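Local structure of group II chitinase (Ostrinia furnacalis, 6JAV) at residues A[110-115]-A[157-162]; A[175-180]-A[232-237]; A[299-304]-A[311-316]. The protein probably hydrolyses internal links of chitin as a family 18 endochitinase, this chain being one catalytic domain of a longer protein. One frame throughout, in Å; residues are numbered along the deposited sequence.

In the fold
All three contacts belong to one family 18 catalytic domain. Contact 1 ties two outer helices of the TIM barrel together. Contact 2 bridges helices 174-180 and 227-236, later in the same barrel; its nearest atoms are about 17 Å from those of contact 1. Contact 3 is a hairpin in the insertion between barrel strands 244-257 and 342-346. Its centre is about 47 Å from that of contact 1, across the centre of the chain, and about 32 Å from that of contact 2. The inhibitor's pocket includes Trp86 and Trp204. In contact 2 the side chain of Ile177 is about 13 Å from the bound inhibitor, and His232 meets the sugar on Asn228.

Contact 1: residues A[110-115]-A[157-162]; sequences HAVAFL and AVLKPK
Val112 is the hub here, and its two methyls do different jobs. CG2 of Val112 meets CG1 of Val158 at 3.5 Å and, further round, CD2 of Leu159 at 3.8 Å, while CG1 of Val112 lies 3.7 Å from CD of Lys162. With CG1 placed opposite the backbone N (chi1 -176°), CG2 stands beside that nitrogen, so the valine fork spreads across both residues and the lysine at once. Val158 offers its CG1, its skewed approach bringing methyl against methyl. Leu159 starts out from its backbone less directly aimed at the partner, but its CD2 swings in, passing Val112 in the opposite sense and meeting CD1 of Leu115 at 3.7 Å, where the two leucines cross nearly perpendicularly. The helices joined are 101-118 and 143-159, consecutive outer helices of the family 18 TIM barrel, which follow barrel strands 78-84 and 122-126. Leu115 also rests on Leu81 of the first of these strands, and Leu164, just before strand 165-170, touches both Val112 and Leu159. Toward solvent lies Lys162. Its chain is extended as far as CE, putting CD and CE alongside Val112, and then turns at chi4 (-69°) to send NZ to a salt bridge with Glu116 OE2, in the same helix as Val112.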
loop_
_atom_site.group_PDB
_atom_site.type_symbol
_atom_site.label_atom_id
_atom_site.label_comp_id
_atom_site.label_asym_id
_atom_site.label_seq_id
_atom_site.Cartn_x
_atom_site.Cartn_y
_atom_site.Cartn_z
ATOM N N HIS A 110 2.352 -21.703 -14.161
ATOM C CA HIS A 110 3.672 -21.089 -14.228
ATOM C C HIS A 110 3.933 -20.221 -12.997
ATOM O O HIS A 110 5.058 -20.193 -12.483
ATOM C CB HIS A 110 3.794 -20.276 -15.505
ATOM C CG HIS A 110 5.040 -19.454 -15.555
ATOM N ND1 HIS A 110 5.155 -18.238 -14.909
ATOM C CD2 HIS A 110 6.240 -19.686 -16.143
ATOM C CE1 HIS A 110 6.365 -17.748 -15.118
ATOM N NE2 HIS A 110 7.046 -18.613 -15.853
ATOM N N ALA A 111 2.912 -19.497 -12.522
ATOM C CA ALA A 111 3.105 -18.608 -11.373
ATOM C C ALA A 111 3.507 -19.392 -10.135
ATOM O O ALA A 111 4.416 -18.980 -9.402
ATOM C CB ALA A 111 1.833 -17.788 -11.115
ATOM N N VAL A 112 2.858 -20.526 -9.882
ATOM C CA VAL A 112 3.210 -21.315 -8.707
ATOM C C VAL A 112 4.630 -21.857 -8.822
ATOM O O VAL A 112 5.402 -21.823 -7.847
ATOM C CB VAL A 112 2.149 -22.394 -8.450
ATOM C CG1 VAL A 112 2.485 -23.145 -7.174
ATOM C CG2 VAL A 112 0.787 -21.720 -8.326
ATOM N N ALA A 113 5.024 -22.297 -10.023
ATOM C CA ALA A 113 6.405 -22.757 -10.224
ATOM C C ALA A 113 7.403 -21.630 -9.975
ATOM O O ALA A 113 8.473 -21.854 -9.395
ATOM C CB ALA A 113 6.564 -23.308 -11.642
ATOM N N PHE A 114 7.052 -20.412 -10.390
ATOM C CA PHE A 114 7.904 -19.243 -10.175
ATOM C C PHE A 114 8.104 -18.997 -8.682
ATOM O O PHE A 114 9.240 -18.832 -8.215
ATOM C CB PHE A 114 7.220 -18.048 -10.850
ATOM C CG PHE A 114 8.081 -16.814 -11.006
ATOM C CD1 PHE A 114 8.262 -15.934 -9.950
ATOM C CD2 PHE A 114 8.655 -16.501 -12.231
ATOM C CE1 PHE A 114 9.027 -14.763 -10.111
ATOM C CE2 PHE A 114 9.425 -15.348 -12.388
ATOM C CZ PHE A 114 9.599 -14.471 -11.325
ATOM N N LEU A 115 7.011 -18.979 -7.914
ATOM C CA LEU A 115 7.107 -18.792 -6.468
ATOM C C LEU A 115 7.989 -19.854 -5.832
ATOM O O LEU A 115 8.840 -19.545 -4.990
ATOM C CB LEU A 115 5.722 -18.867 -5.831
ATOM C CG LEU A 115 4.715 -17.807 -6.235
ATOM C CD1 LEU A 115 3.409 -18.099 -5.552
ATOM C CD2 LEU A 115 5.204 -16.363 -5.911
ATOM N N ALA A 157 -6.726 -22.667 -5.741
ATOM C CA ALA A 157 -6.834 -24.116 -5.881
ATOM C C ALA A 157 -5.478 -24.787 -6.032
ATOM O O ALA A 157 -5.334 -25.964 -5.674
ATOM C CB ALA A 157 -7.741 -24.433 -7.076
ATOM N N VAL A 158 -4.479 -24.077 -6.549
ATOM C CA VAL A 158 -3.125 -24.612 -6.636
ATOM C C VAL A 158 -2.284 -24.242 -5.419
ATOM O O VAL A 158 -1.502 -25.059 -4.921
ATOM C CB VAL A 158 -2.457 -24.161 -7.943
ATOM C CG1 VAL A 158 -1.034 -24.694 -7.997
ATOM C CG2 VAL A 158 -3.263 -24.650 -9.151
ATOM N N LEU A 159 -2.415 -23.013 -4.919
ATOM C CA LEU A 159 -1.539 -22.565 -3.840
ATOM C C LEU A 159 -1.912 -23.194 -2.504
ATOM O O LEU A 159 -1.024 -23.560 -1.722
ATOM C CB LEU A 159 -1.611 -21.038 -3.712
ATOM C CG LEU A 159 -1.011 -20.266 -4.875
ATOM C CD1 LEU A 159 -1.494 -18.812 -4.787
ATOM C CD2 LEU A 159 0.496 -20.326 -4.829
ATOM N N LYS A 160 -3.206 -23.270 -2.199
ATOM C CA LYS A 160 -3.615 -23.699 -0.862
ATOM C C LYS A 160 -3.176 -25.126 -0.537
ATOM O O LYS A 160 -2.639 -25.340 0.565
ATOM C CB LYS A 160 -5.113 -23.428 -0.661
ATOM C CG LYS A 160 -5.644 -23.755 0.728
ATOM C CD LYS A 160 -6.930 -23.007 1.012
ATOM C CE LYS A 160 -6.602 -21.748 1.783
ATOM N NZ LYS A 160 -7.530 -21.545 2.922
ATOM N N PRO A 161 -3.314 -26.112 -1.430
ATOM C CA PRO A 161 -2.787 -27.459 -1.124
ATOM C C PRO A 161 -1.286 -27.509 -0.881
ATOM O O PRO A 161 -0.827 -28.379 -0.131
ATOM C CB PRO A 161 -3.192 -28.287 -2.354
ATOM C CG PRO A 161 -4.396 -27.581 -2.894
ATOM C CD PRO A 161 -4.127 -26.108 -2.661
ATOM N N LYS A 162 -0.501 -26.615 -1.486
ATOM C CA LYS A 162 0.928 -26.533 -1.231
ATOM C C LYS A 162 1.268 -25.724 0.015
ATOM O O LYS A 162 2.455 -25.555 0.317
ATOM C CB LYS A 162 1.635 -25.914 -2.431
ATOM C CG LYS A 162 1.524 -26.759 -3.678
ATOM C CD LYS A 162 1.925 -25.959 -4.900
ATOM C CE LYS A 162 2.137 -26.848 -6.098
ATOM N NZ LYS A 162 3.338 -27.685 -5.895
#

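Contact 2: residues A[175-180]-A[232-237]; sequences MVIDAG and HYWMEK. With NAG (2-acetamido-2-deoxy-beta-D-glucopyranose), chain C.
Ile177 overlaps the indole of Trp234: CD1 of Ile177 is only 3.3 Å from NE1 of Trp234. Its CG2 stands over one indole face, out toward the rim. The indole N-H is committed to Ser171 O, which helps fix the ring against the isoleucine. CD1 of Ile177 also reaches the edge of Tyr233, 4.1 Å from CD2. Tyr233 extends opposite its own backbone N (chi1 -164°), and this carries its hydroxyl to Asp178. Tyr233 OH donates to Asp178 OD1 over a short 2.5 Å, and OD1 accepts with its syn lone pair, in the ring plane, the carboxylate turned 61° from it. The same OD1 receives a weak bond, part of a salt bridge, from Lys237 NZ at 3.2 Å. CG of Lys237 lies over a face of Tyr233, and bends at chi2 and chi3 then bring NZ round. Lys237 NZ also donates, at 2.8 Å, to a water that lies within bonding distance of Ile177 O. Asp178 OD2 pairs with Lys174, so two ammonium groups flank the carboxylate and probably favour its charged form. The sugar on Asn228 lies over one face of the His232 ring. The axes of segments 175-180 and 232-236 approach to 11.4 Å and make an angle of 24°; helix 174-180 follows barrel strand 165-170, helix 227-236 precedes strand 244-257, and Val183 of helix 183-189 packs on both Trp234 and Lys237.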
loop_
_atom_site.group_PDB
_atom_site.type_symbol
_atom_site.label_atom_id
_atom_site.label_comp_id
_atom_site.label_asym_id
_atom_site.label_seq_id
_atom_site.Cartn_x
_atom_site.Cartn_y
_atom_site.Cartn_z
ATOM N N MET A 175 -16.689 3.228 -5.492
ATOM C CA MET A 175 -17.062 2.932 -6.880
ATOM C C MET A 175 -16.200 1.827 -7.481
ATOM O O MET A 175 -16.702 0.971 -8.224
ATOM C CB MET A 175 -16.949 4.187 -7.742
ATOM C CG MET A 175 -18.136 5.121 -7.605
ATOM S SD MET A 175 -18.033 6.003 -6.048
ATOM C CE MET A 175 -19.637 5.608 -5.369
ATOM N N VAL A 176 -14.892 1.848 -7.187
ATOM C CA VAL A 176 -13.992 0.805 -7.678
ATOM C C VAL A 176 -14.303 -0.525 -7.018
ATOM O O VAL A 176 -14.298 -1.563 -7.674
ATOM C CB VAL A 176 -12.524 1.224 -7.456
ATOM C CG1 VAL A 176 -11.596 0.106 -7.910
ATOM C CG2 VAL A 176 -12.242 2.514 -8.221
ATOM N N ILE A 177 -14.546 -0.519 -5.709
ATOM C CA ILE A 177 -14.908 -1.741 -5.010
ATOM C C ILE A 177 -16.147 -2.356 -5.652
ATOM O O ILE A 177 -16.198 -3.560 -5.930
ATOM C CB ILE A 177 -15.128 -1.449 -3.513
ATOM C CG1 ILE A 177 -13.822 -0.985 -2.810
ATOM C CG2 ILE A 177 -15.699 -2.671 -2.804
ATOM C CD1 ILE A 177 -14.116 -0.252 -1.486
ATOM N N ASP A 178 -17.167 -1.519 -5.880
ATOM C CA ASP A 178 -18.419 -2.005 -6.451
ATOM C C ASP A 178 -18.201 -2.580 -7.847
ATOM O O ASP A 178 -18.825 -3.587 -8.215
ATOM C CB ASP A 178 -19.415 -0.851 -6.533
ATOM C CG ASP A 178 -20.027 -0.474 -5.183
ATOM O OD1 ASP A 178 -19.908 -1.253 -4.197
ATOM O OD2 ASP A 178 -20.682 0.614 -5.144
ATOM N N ALA A 179 -17.330 -1.955 -8.644
ATOM C CA ALA A 179 -17.164 -2.349 -10.037
ATOM C C ALA A 179 -16.233 -3.533 -10.222
ATOM O O ALA A 179 -16.443 -4.330 -11.143
ATOM C CB ALA A 179 -16.610 -1.191 -10.867
ATOM N N GLY A 180 -15.212 -3.682 -9.380
ATOM C CA GLY A 180 -14.138 -4.596 -9.707
ATOM C C GLY A 180 -14.084 -5.864 -8.891
ATOM O O GLY A 180 -13.418 -6.809 -9.310
ATOM N N HIS A 232 -15.435 -0.276 6.872
ATOM C CA HIS A 232 -16.771 -0.793 7.140
ATOM C C HIS A 232 -17.458 -1.252 5.862
ATOM O O HIS A 232 -18.238 -2.209 5.898
ATOM C CB HIS A 232 -17.591 0.289 7.833
ATOM C CG HIS A 232 -17.347 0.377 9.306
ATOM N ND1 HIS A 232 -16.537 1.333 9.884
ATOM C CD2 HIS A 232 -17.827 -0.373 10.327
ATOM C CE1 HIS A 232 -16.517 1.158 11.195
ATOM N NE2 HIS A 232 -17.299 0.136 11.492
ATOM N N TYR A 233 -17.149 -0.630 4.727
ATOM C CA TYR A 233 -17.765 -1.027 3.470
ATOM C C TYR A 233 -17.260 -2.390 3.009
ATOM O O TYR A 233 -18.050 -3.238 2.580
ATOM C CB TYR A 233 -17.507 0.040 2.416
ATOM C CG TYR A 233 -18.417 -0.088 1.219
ATOM C CD1 TYR A 233 -19.787 0.038 1.366
ATOM C CD2 TYR A 233 -17.919 -0.334 -0.038
ATOM C CE1 TYR A 233 -20.634 -0.087 0.279
ATOM C CE2 TYR A 233 -18.766 -0.450 -1.145
ATOM C CZ TYR A 233 -20.115 -0.331 -0.966
ATOM O OH TYR A 233 -20.959 -0.437 -2.061
ATOM N N TRP A 234 -15.941 -2.645 3.105
ATOM C CA TRP A 234 -15.451 -3.998 2.825
ATOM C C TRP A 234 -16.159 -5.037 3.690
ATOM O O TRP A 234 -16.517 -6.120 3.203
ATOM C CB TRP A 234 -13.909 -4.066 2.963
ATOM C CG TRP A 234 -13.225 -3.634 1.713
ATOM C CD1 TRP A 234 -12.768 -2.390 1.402
ATOM C CD2 TRP A 234 -12.918 -4.469 0.590
ATOM N NE1 TRP A 234 -12.216 -2.382 0.124
ATOM C CE2 TRP A 234 -12.314 -3.651 -0.393
ATOM C CE3 TRP A 234 -13.146 -5.829 0.304
ATOM C CZ2 TRP A 234 -11.922 -4.145 -1.647
ATOM C CZ3 TRP A 234 -12.732 -6.330 -0.931
ATOM C CH2 TRP A 234 -12.122 -5.481 -1.896
ATOM N N MET A 235 -16.389 -4.725 4.967
ATOM C CA MET A 235 -17.094 -5.667 5.838
ATOM C C MET A 235 -18.563 -5.806 5.437
ATOM O O MET A 235 -19.090 -6.929 5.398
ATOM C CB MET A 235 -16.925 -5.267 7.302
ATOM C CG MET A 235 -15.462 -5.445 7.743
ATOM S SD MET A 235 -15.224 -5.429 9.530
ATOM C CE MET A 235 -15.592 -3.729 9.808
ATOM N N GLU A 236 -19.220 -4.689 5.111
ATOM C CA GLU A 236 -20.625 -4.749 4.687
ATOM C C GLU A 236 -20.777 -5.596 3.428
ATOM O O GLU A 236 -21.770 -6.326 3.266
ATOM C CB GLU A 236 -21.127 -3.323 4.450
ATOM C CG GLU A 236 -22.547 -3.208 3.897
ATOM C CD GLU A 236 -22.905 -1.775 3.477
ATOM O OE1 GLU A 236 -22.389 -0.807 4.085
ATOM O OE2 GLU A 236 -23.697 -1.617 2.526
ATOM N N LYS A 237 -19.781 -5.540 2.537
ATOM C CA LYS A 237 -19.816 -6.309 1.298
ATOM C C LYS A 237 -19.520 -7.789 1.495
ATOM O O LYS A 237 -19.600 -8.551 0.518
ATOM C CB LYS A 237 -18.839 -5.701 0.271
ATOM C CG LYS A 237 -19.243 -4.310 -0.203
ATOM C CD LYS A 237 -20.276 -4.384 -1.296
ATOM C CE LYS A 237 -19.635 -4.162 -2.635
ATOM N NZ LYS A 237 -20.604 -4.326 -3.778
HETATM C C1 NAG C . -17.536 5.139 10.821
HETATM C C2 NAG C . -18.341 6.294 11.399
HETATM C C3 NAG C . -19.722 5.805 11.853
HETATM C C4 NAG C . -20.421 5.050 10.727
HETATM C C5 NAG C . -19.524 3.942 10.190
HETATM C C6 NAG C . -20.115 3.208 9.001
HETATM C C7 NAG C . -17.358 8.234 12.555
HETATM C C8 NAG C . -17.916 9.069 11.450
HETATM N N2 NAG C . -17.618 6.920 12.496
HETATM O O3 NAG C . -20.508 6.941 12.197
HETATM O O4 NAG C . -21.654 4.492 11.167
HETATM O O5 NAG C . -18.277 4.513 9.769
HETATM O O6 NAG C . -20.050 3.944 7.782
HETATM O O7 NAG C . -16.727 8.729 13.480
HETATM O O HOH W 1 -18.544 -5.305 -5.353
#

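Contact 3: residues A[299-304]-A[311-316]; sequences WTVVKD and PYAYKG
Tyr312 lies flat along Val302, and Tyr314 does the same with Thr300, each pair side by side and pointing the same way from one face of the hairpin. CB of Val302 sits 3.7 Å from the Tyr312 ring centroid and CB of Thr300 4.0 Å from that of Tyr314, both CH-pi contacts over a ring face. Both tyrosines hold CG between backbone N and carbonyl carbon (chi1 62° and 63°), which folds each ring over its cross-strand neighbour. Val302 also touches Tyr314, but at the edge: CG2 is in the ring plane, 4.0 Å from CE1. Elsewhere, Lys315 crosses Trp299 at about a right angle, its CB 3.5 Å from the centroid of the five-membered ring; NZ goes on to Ser297 O. The antiparallel backbones are joined through the hydrogen-bonded pairs Thr300-Tyr314 and Val302-Tyr312, with Val302 N to Tyr312 O shortest at 2.8 Å. A water links Thr300 OG1 to Tyr314 O. Val301 and Ala313 face the other way, onto Ile294 of helix 287-296, while strand 318-321 continues the sheet beyond 312-315 and stacks Trp319 on Tyr312, within the insertion that follows barrel strand 244-257.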
loop_
_atom_site.group_PDB
_atom_site.type_symbol
_atom_site.label_atom_id
_atom_site.label_comp_id
_atom_site.label_asym_id
_atom_site.label_seq_id
_atom_site.Cartn_x
_atom_site.Cartn_y
_atom_site.Cartn_z
ATOM N N TRP A 299 8.995 24.328 7.810
ATOM C CA TRP A 299 7.633 24.171 7.314
ATOM C C TRP A 299 6.671 24.215 8.496
ATOM O O TRP A 299 6.978 23.725 9.586
ATOM C CB TRP A 299 7.475 22.842 6.574
ATOM C CG TRP A 299 8.122 22.793 5.202
ATOM C CD1 TRP A 299 9.342 23.312 4.849
ATOM C CD2 TRP A 299 7.593 22.196 4.017
ATOM N NE1 TRP A 299 9.598 23.068 3.530
ATOM C CE2 TRP A 299 8.545 22.380 2.993
ATOM C CE3 TRP A 299 6.395 21.521 3.717
ATOM C CZ2 TRP A 299 8.348 21.918 1.688
ATOM C CZ3 TRP A 299 6.207 21.056 2.427
ATOM C CH2 TRP A 299 7.179 21.259 1.428
ATOM N N THR A 300 5.502 24.807 8.275
ATOM C CA THR A 300 4.507 24.969 9.331
ATOM C C THR A 300 3.570 23.764 9.312
ATOM O O THR A 300 3.095 23.376 8.245
ATOM C CB THR A 300 3.703 26.237 9.058
ATOM O OG1 THR A 300 4.597 27.360 8.989
ATOM C CG2 THR A 300 2.696 26.462 10.167
ATOM N N VAL A 301 3.294 23.202 10.487
ATOM C CA VAL A 301 2.485 21.989 10.623
ATOM C C VAL A 301 1.115 22.366 11.170
ATOM O O VAL A 301 1.024 23.123 12.143
ATOM C CB VAL A 301 3.170 20.982 11.553
ATOM C CG1 VAL A 301 2.297 19.760 11.736
ATOM C CG2 VAL A 301 4.542 20.618 10.986
ATOM N N VAL A 302 0.053 21.838 10.561
ATOM C CA VAL A 302 -1.309 22.002 11.076
ATOM C C VAL A 302 -1.848 20.617 11.418
ATOM O O VAL A 302 -1.923 19.746 10.538
ATOM C CB VAL A 302 -2.222 22.696 10.060
ATOM C CG1 VAL A 302 -3.667 22.793 10.593
ATOM C CG2 VAL A 302 -1.667 24.082 9.669
ATOM N N LYS A 303 -2.232 20.413 12.680
ATOM C CA LYS A 303 -2.819 19.152 13.131
ATOM C C LYS A 303 -4.326 19.298 13.279
ATOM O O LYS A 303 -4.853 20.405 13.413
ATOM C CB LYS A 303 -2.202 18.706 14.451
ATOM C CG LYS A 303 -0.691 18.484 14.322
ATOM C CD LYS A 303 -0.111 17.820 15.556
ATOM C CE LYS A 303 -0.302 16.317 15.491
ATOM N NZ LYS A 303 0.716 15.539 16.280
ATOM N N ASP A 304 -5.020 18.163 13.204
ATOM C CA ASP A 304 -6.459 18.130 13.453
ATOM C C ASP A 304 -6.677 17.775 14.916
ATOM O O ASP A 304 -6.365 16.653 15.323
ATOM C CB ASP A 304 -7.124 17.103 12.548
ATOM C CG ASP A 304 -8.603 16.942 12.825
ATOM O OD1 ASP A 304 -9.178 17.736 13.600
ATOM O OD2 ASP A 304 -9.208 15.986 12.277
ATOM N N PRO A 311 -1.577 15.243 10.022
ATOM C CA PRO A 311 -1.194 16.638 9.766
ATOM C C PRO A 311 -1.074 16.962 8.289
ATOM O O PRO A 311 -0.997 16.102 7.404
ATOM C CB PRO A 311 0.177 16.770 10.432
ATOM C CG PRO A 311 0.669 15.358 10.524
ATOM C CD PRO A 311 -0.503 14.459 10.647
ATOM N N TYR A 312 -1.013 18.267 8.022
ATOM C CA TYR A 312 -0.408 18.749 6.789
ATOM C C TYR A 312 0.651 19.782 7.149
ATOM O O TYR A 312 0.696 20.277 8.275
ATOM C CB TYR A 312 -1.429 19.284 5.777
ATOM C CG TYR A 312 -2.237 20.483 6.242
ATOM C CD1 TYR A 312 -1.753 21.772 6.055
ATOM C CD2 TYR A 312 -3.493 20.319 6.823
ATOM C CE1 TYR A 312 -2.503 22.877 6.450
ATOM C CE2 TYR A 312 -4.252 21.438 7.224
ATOM C CZ TYR A 312 -3.740 22.690 7.032
ATOM O OH TYR A 312 -4.465 23.805 7.424
ATOM N N ALA A 313 1.540 20.045 6.206
ATOM C CA ALA A 313 2.626 21.003 6.432
ATOM C C ALA A 313 2.856 21.822 5.173
ATOM O O ALA A 313 2.658 21.343 4.055
ATOM C CB ALA A 313 3.920 20.287 6.851
ATOM N N TYR A 314 3.314 23.075 5.344
ATOM C CA TYR A 314 3.450 23.924 4.167
ATOM C C TYR A 314 4.577 24.931 4.341
ATOM O O TYR A 314 4.980 25.262 5.458
ATOM C CB TYR A 314 2.138 24.649 3.813
ATOM C CG TYR A 314 1.679 25.602 4.903
ATOM C CD1 TYR A 314 0.901 25.161 5.973
ATOM C CD2 TYR A 314 2.070 26.940 4.881
ATOM C CE1 TYR A 314 0.507 26.026 6.982
ATOM C CE2 TYR A 314 1.676 27.805 5.871
ATOM C CZ TYR A 314 0.903 27.352 6.918
ATOM O OH TYR A 314 0.529 28.236 7.906
ATOM N N LYS A 315 5.093 25.384 3.202
ATOM C CA LYS A 315 6.044 26.492 3.175
ATOM C C LYS A 315 5.993 27.096 1.784
ATOM O O LYS A 315 6.097 26.380 0.784
ATOM C CB LYS A 315 7.462 26.027 3.510
ATOM C CG LYS A 315 8.438 27.211 3.567
ATOM C CD LYS A 315 9.798 26.801 4.019
ATOM C CE LYS A 315 10.694 28.025 4.179
ATOM N NZ LYS A 315 12.111 27.610 4.398
ATOM N N GLY A 316 5.808 28.410 1.721
ATOM C CA GLY A 316 5.697 29.041 0.417
ATOM C C GLY A 316 4.502 28.474 -0.315
ATOM O O GLY A 316 3.403 28.373 0.236
HETATM O O HOH W 2 5.771 27.799 6.711
#